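Local coordinates for Amy13K (Eubacterium rectale DSM 17629, PDB 6B3P), which binds starch-derived maltooligosaccharides through two family 26 carbohydrate-binding modules of a surface-anchored alpha-amylase, consistent with a role in holding starch for digestion by a gut bacterium, at residues F167-N170 with N171-T175; V182-T185 with S186-L189. All blocks are in the same frame, centred on the assembly; numbering follows the deposited sequence.

Contact 1. Residues F167-N170 with N171-T175; sequences FNNN and NGTQT. With GLC (alpha-D-glucopyranose), chain D; EDO (1,2-ethanediol), chain G; FMT (formic acid), chain O.
Gln174 meets Asn168 at the only beta bridge of a tight reversal, and its side chain shows how a hairpin-like turn can present a sugar-binding amide. Its CB lies against Asn168 CB and the carbonyl O of Phe167. CG falls between backbone N and carbonyl carbon (chi1 70°), and the chain beyond it runs extended (chi2 179°), carrying the amide away from the turn to a glucose of the bound maltooligosaccharide. There the amide uses both ends on neighbouring hydroxyls: NE2 donates to O2 of the glucose at 3.0 Å, nearly straight, and OE1 accepts from its O3 at 3.1 Å. Behind this, Thr175 N donates to Phe167 O (2.9 Å), and Asn169 N to Thr173 O (3.1 Å). Asn169 OD1 closes the turn by accepting from Thr173 N at 3.2 Å, while its ND2 bonds to Met112 O. Asn168 OD1 receives Asn170 N at 2.9 Å, in the carbonyl plane on a lone pair, forming an Asx turn. The reversal begins at the end of strand 163-168 and lies in the loop leading to its antiparallel neighbour, strand 178-180; Phe167 stacks on Tyr107 of strand 101-108, and Gln174 packs on Trp136, another residue of the glycan pocket.

Contact 2. Residues V182-T185 with S186-L189; sequences VTST and STEL
The compact loop that leads into strand 188-192 is held by hydroxyl groups, with Thr187 reaching back to Thr183 and Ser184 just before the strand begins. It illustrates how one threonine can tie down the backbone of a turn. Thr187 OG1 stands anti to its own carbonyl carbon (chi1 -58°), which aims it at the preceding segment. In that position it accepts a hydrogen bond from Thr183 N at 3.1 Å and donates one to Ser184 O, also at 3.1 Å, approaching from above the carbonyl plane. The same Ser184 O accepts a second hydrogen bond, from a water 2.7 Å away, and this water accepts from Thr187 N at 2.9 Å, so direct and water-mediated links join the two residues. Val182 CG1 packs against Thr187 OG1 at 3.8 Å. A valine in place of Thr187 would probably leave Thr183 N without its acceptor and reduce the hold on Ser184 O to the water alone. Farther round the turn, Ser184 OG accepts from Ser186 N at 3.2 Å. A second water bridges two further hydroxyls: it donates to Thr185 OG1 at 2.8 Å and is hydrogen-bonded to Ser186 OG. These hydroxyls also bond to the other module, Thr185 OG1 to Glu84 and Ser186 OG to His48. The loop thus lies against strands 82-87 and 44-50, while backbone bonds from Thr185 and Thr187 join it to strand 101-108.

Overall arrangement
Contact 1 and contact 2 lie on successive loops of the chain, before and after strand 178-180, with centres 24 Å apart and nearest atoms about 7 Å apart, so they do not touch. One lies at a sugar site, the other at the meeting of the two halves of the chain. Contact 1 is peripheral, about 25 Å from the chain centre, and brings Gln174 to the glycan pocket shared with Tyr119, Trp121, Trp136, Ile166 and Asn177. Contact 2 sits only about 4 Å from that centre, where the C-terminal half of the chain meets strands of the N-terminal module, whose own glycan pocket includes Trp30 and Gln69.

Contact 1. Residues F167-N170 with N171-T175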
loop_
_atom_site.group_PDB
_atom_site.type_symbol
_atom_site.label_atom_id
_atom_site.label_comp_id
_atom_site.label_asym_id
_atom_site.label_seq_id
_atom_site.Cartn_x
_atom_site.Cartn_y
_atom_site.Cartn_z
ATOM N N PHE A 167 9.741 4.934 -14.594
ATOM C CA PHE A 167 11.070 5.115 -14.022
ATOM C C PHE A 167 12.090 5.146 -15.156
ATOM O O PHE A 167 11.957 4.403 -16.125
ATOM C CB PHE A 167 11.397 4.001 -13.024
ATOM C CG PHE A 167 10.576 4.055 -11.764
ATOM C CD1 PHE A 167 10.953 4.875 -10.711
ATOM C CD2 PHE A 167 9.430 3.288 -11.631
ATOM C CE1 PHE A 167 10.203 4.927 -9.549
ATOM C CE2 PHE A 167 8.675 3.338 -10.471
ATOM C CZ PHE A 167 9.063 4.158 -9.430
ATOM N N ASN A 168 13.097 6.008 -15.041
ATOM C CA ASN A 168 14.092 6.164 -16.100
ATOM C C ASN A 168 15.379 6.807 -15.589
ATOM O O ASN A 168 15.445 7.250 -14.442
ATOM C CB ASN A 168 13.521 7.001 -17.250
ATOM C CG ASN A 168 13.299 8.451 -16.863
ATOM O OD1 ASN A 168 14.228 9.259 -16.873
ATOM N ND2 ASN A 168 12.060 8.791 -16.531
ATOM N N ASN A 169 16.395 6.854 -16.450
ATOM C CA ASN A 169 17.678 7.467 -16.107
ATOM C C ASN A 169 17.992 8.699 -16.953
ATOM O O ASN A 169 19.101 9.229 -16.891
ATOM C CB ASN A 169 18.813 6.443 -16.247
ATOM C CG ASN A 169 18.964 5.911 -17.665
ATOM O OD1 ASN A 169 18.272 6.343 -18.588
ATOM N ND2 ASN A 169 19.883 4.967 -17.841
ATOM N N ASN A 170 17.008 9.157 -17.724
ATOM C CA ASN A 170 17.198 10.282 -18.633
ATOM C C ASN A 170 18.365 10.037 -19.584
ATOM O O ASN A 170 19.140 10.948 -19.876
ATOM C CB ASN A 170 17.432 11.573 -17.845
ATOM C CG ASN A 170 17.259 12.818 -18.694
ATOM O OD1 ASN A 170 16.626 12.781 -19.750
ATOM N ND2 ASN A 170 17.822 13.931 -18.238
ATOM N N ASN A 171 18.493 8.803 -20.061
ATOM C CA ASN A 171 19.614 8.434 -20.915
ATOM C C ASN A 171 19.349 7.144 -21.687
ATOM O O ASN A 171 20.242 6.312 -21.852
ATOM C CB ASN A 171 20.887 8.290 -20.073
ATOM C CG ASN A 171 22.156 8.341 -20.905
ATOM O OD1 ASN A 171 22.187 8.949 -21.977
ATOM N ND2 ASN A 171 23.213 7.701 -20.413
ATOM N N GLY A 172 18.113 6.981 -22.150
ATOM C CA GLY A 172 17.762 5.882 -23.032
ATOM C C GLY A 172 17.183 4.651 -22.359
ATOM O O GLY A 172 16.745 3.726 -23.046
ATOM N N THR A 173 17.178 4.632 -21.028
ATOM C CA THR A 173 16.636 3.497 -20.282
ATOM C C THR A 173 15.411 3.917 -19.474
ATOM O O THR A 173 15.466 4.855 -18.681
ATOM C CB THR A 173 17.689 2.880 -19.336
ATOM O OG1 THR A 173 18.860 2.529 -20.083
ATOM C CG2 THR A 173 17.141 1.628 -18.652
ATOM N N GLN A 174 14.305 3.212 -19.688
ATOM C CA GLN A 174 13.060 3.499 -18.986
ATOM C C GLN A 174 12.195 2.248 -18.879
ATOM O O GLN A 174 12.404 1.278 -19.605
ATOM C CB GLN A 174 12.284 4.609 -19.699
ATOM C CG GLN A 174 11.698 4.194 -21.046
ATOM C CD GLN A 174 10.910 5.307 -21.710
ATOM O OE1 GLN A 174 9.691 5.218 -21.858
ATOM N NE2 GLN A 174 11.605 6.361 -22.119
ATOM N N THR A 175 11.220 2.284 -17.975
ATOM C CA THR A 175 10.275 1.183 -17.815
ATOM C C THR A 175 9.129 1.307 -18.810
ATOM O O THR A 175 8.975 2.334 -19.472
ATOM C CB THR A 175 9.680 1.146 -16.389
ATOM O OG1 THR A 175 8.908 2.331 -16.156
ATOM C CG2 THR A 175 10.777 1.048 -15.341
HETATM C C1 GLC D . 9.389 10.680 -23.280
HETATM C C2 GLC D . 9.204 9.215 -22.917
HETATM C C3 GLC D . 7.797 8.755 -23.127
HETATM C C4 GLC D . 6.859 9.687 -22.426
HETATM C C5 GLC D . 7.090 11.113 -22.871
HETATM C C6 GLC D . 6.199 12.084 -22.145
HETATM O O1 GLC D . 9.381 10.906 -24.692
HETATM O O2 GLC D . 10.031 8.403 -23.684
HETATM O O3 GLC D . 7.610 7.458 -22.610
HETATM O O4 GLC D . 5.543 9.281 -22.719
HETATM O O5 GLC D . 8.412 11.449 -22.611
HETATM O O6 GLC D . 6.281 13.370 -22.674
HETATM C C1 EDO G . 15.204 9.216 -22.501
HETATM O O1 EDO G . 15.650 10.233 -21.596
HETATM C C2 EDO G . 15.004 7.903 -21.750
HETATM O O2 EDO G . 15.668 7.960 -20.481
HETATM C C FMT O . 14.893 0.641 -21.802
HETATM O O1 FMT O . 14.428 1.553 -22.485
HETATM O O2 FMT O . 14.560 -0.531 -21.972
#

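Contact 2. Residues V182-T185 with S186-L189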
loop_
_atom_site.group_PDB
_atom_site.type_symbol
_atom_site.label_atom_id
_atom_site.label_comp_id
_atom_site.label_asym_id
_atom_site.label_seq_id
_atom_site.Cartn_x
_atom_site.Cartn_y
_atom_site.Cartn_z
ATOM N N VAL A 182 -4.816 2.840 -7.326
ATOM C CA VAL A 182 -4.836 3.215 -5.916
ATOM C C VAL A 182 -5.992 2.492 -5.230
ATOM O O VAL A 182 -7.159 2.789 -5.484
ATOM C CB VAL A 182 -4.970 4.745 -5.732
ATOM C CG1 VAL A 182 -4.945 5.114 -4.254
ATOM C CG2 VAL A 182 -3.851 5.467 -6.481
ATOM N N THR A 183 -5.651 1.539 -4.366
ATOM C CA THR A 183 -6.634 0.665 -3.732
ATOM C C THR A 183 -6.851 1.006 -2.260
ATOM O O THR A 183 -7.682 0.391 -1.591
ATOM C CB THR A 183 -6.203 -0.811 -3.842
ATOM O OG1 THR A 183 -4.879 -0.964 -3.316
ATOM C CG2 THR A 183 -6.227 -1.262 -5.298
ATOM N N SER A 184 -6.105 1.984 -1.756
ATOM C CA SER A 184 -6.225 2.396 -0.362
ATOM C C SER A 184 -5.440 3.678 -0.118
ATOM O O SER A 184 -4.755 4.173 -1.012
ATOM C CB SER A 184 -5.723 1.295 0.569
ATOM O OG SER A 184 -4.308 1.293 0.633
ATOM N N THR A 185 -5.536 4.205 1.100
ATOM C CA THR A 185 -4.826 5.426 1.469
ATOM C C THR A 185 -3.322 5.201 1.650
ATOM O O THR A 185 -2.564 6.158 1.812
ATOM C CB THR A 185 -5.394 6.026 2.771
ATOM O OG1 THR A 185 -5.404 5.028 3.799
ATOM C CG2 THR A 185 -6.809 6.537 2.556
ATOM N N SER A 186 -2.899 3.941 1.632
ATOM C CA SER A 186 -1.483 3.605 1.776
ATOM C C SER A 186 -1.085 2.491 0.807
ATOM O O SER A 186 -0.545 1.460 1.209
ATOM C CB SER A 186 -1.174 3.193 3.216
ATOM O OG SER A 186 -1.975 2.092 3.611
ATOM N N THR A 187 -1.353 2.714 -0.475
ATOM C CA THR A 187 -1.026 1.746 -1.515
ATOM C C THR A 187 0.483 1.680 -1.728
ATOM O O THR A 187 1.150 2.711 -1.812
ATOM C CB THR A 187 -1.717 2.100 -2.846
ATOM O OG1 THR A 187 -3.134 2.145 -2.655
ATOM C CG2 THR A 187 -1.386 1.076 -3.934
ATOM N N GLU A 188 1.010 0.463 -1.819
ATOM C CA GLU A 188 2.440 0.255 -2.001
ATOM C C GLU A 188 2.708 -0.727 -3.141
ATOM O O GLU A 188 2.062 -1.772 -3.234
ATOM C CB GLU A 188 3.073 -0.254 -0.704
ATOM C CG GLU A 188 4.595 -0.284 -0.728
ATOM C CD GLU A 188 5.191 -0.665 0.612
ATOM O OE1 GLU A 188 4.471 -1.262 1.439
ATOM O OE2 GLU A 188 6.382 -0.363 0.841
ATOM N N LEU A 189 3.664 -0.382 -4.001
ATOM C CA LEU A 189 4.010 -1.211 -5.153
ATOM C C LEU A 189 5.521 -1.370 -5.305
ATOM O O LEU A 189 6.292 -0.527 -4.846
ATOM C CB LEU A 189 3.432 -0.607 -6.434
ATOM C CG LEU A 189 1.913 -0.445 -6.490
ATOM C CD1 LEU A 189 1.525 0.425 -7.673
ATOM C CD2 LEU A 189 1.232 -1.800 -6.576
HETATM O O HOH W 1 -2.307 5.233 -1.576
HETATM O O HOH W 2 -3.696 3.410 5.280
#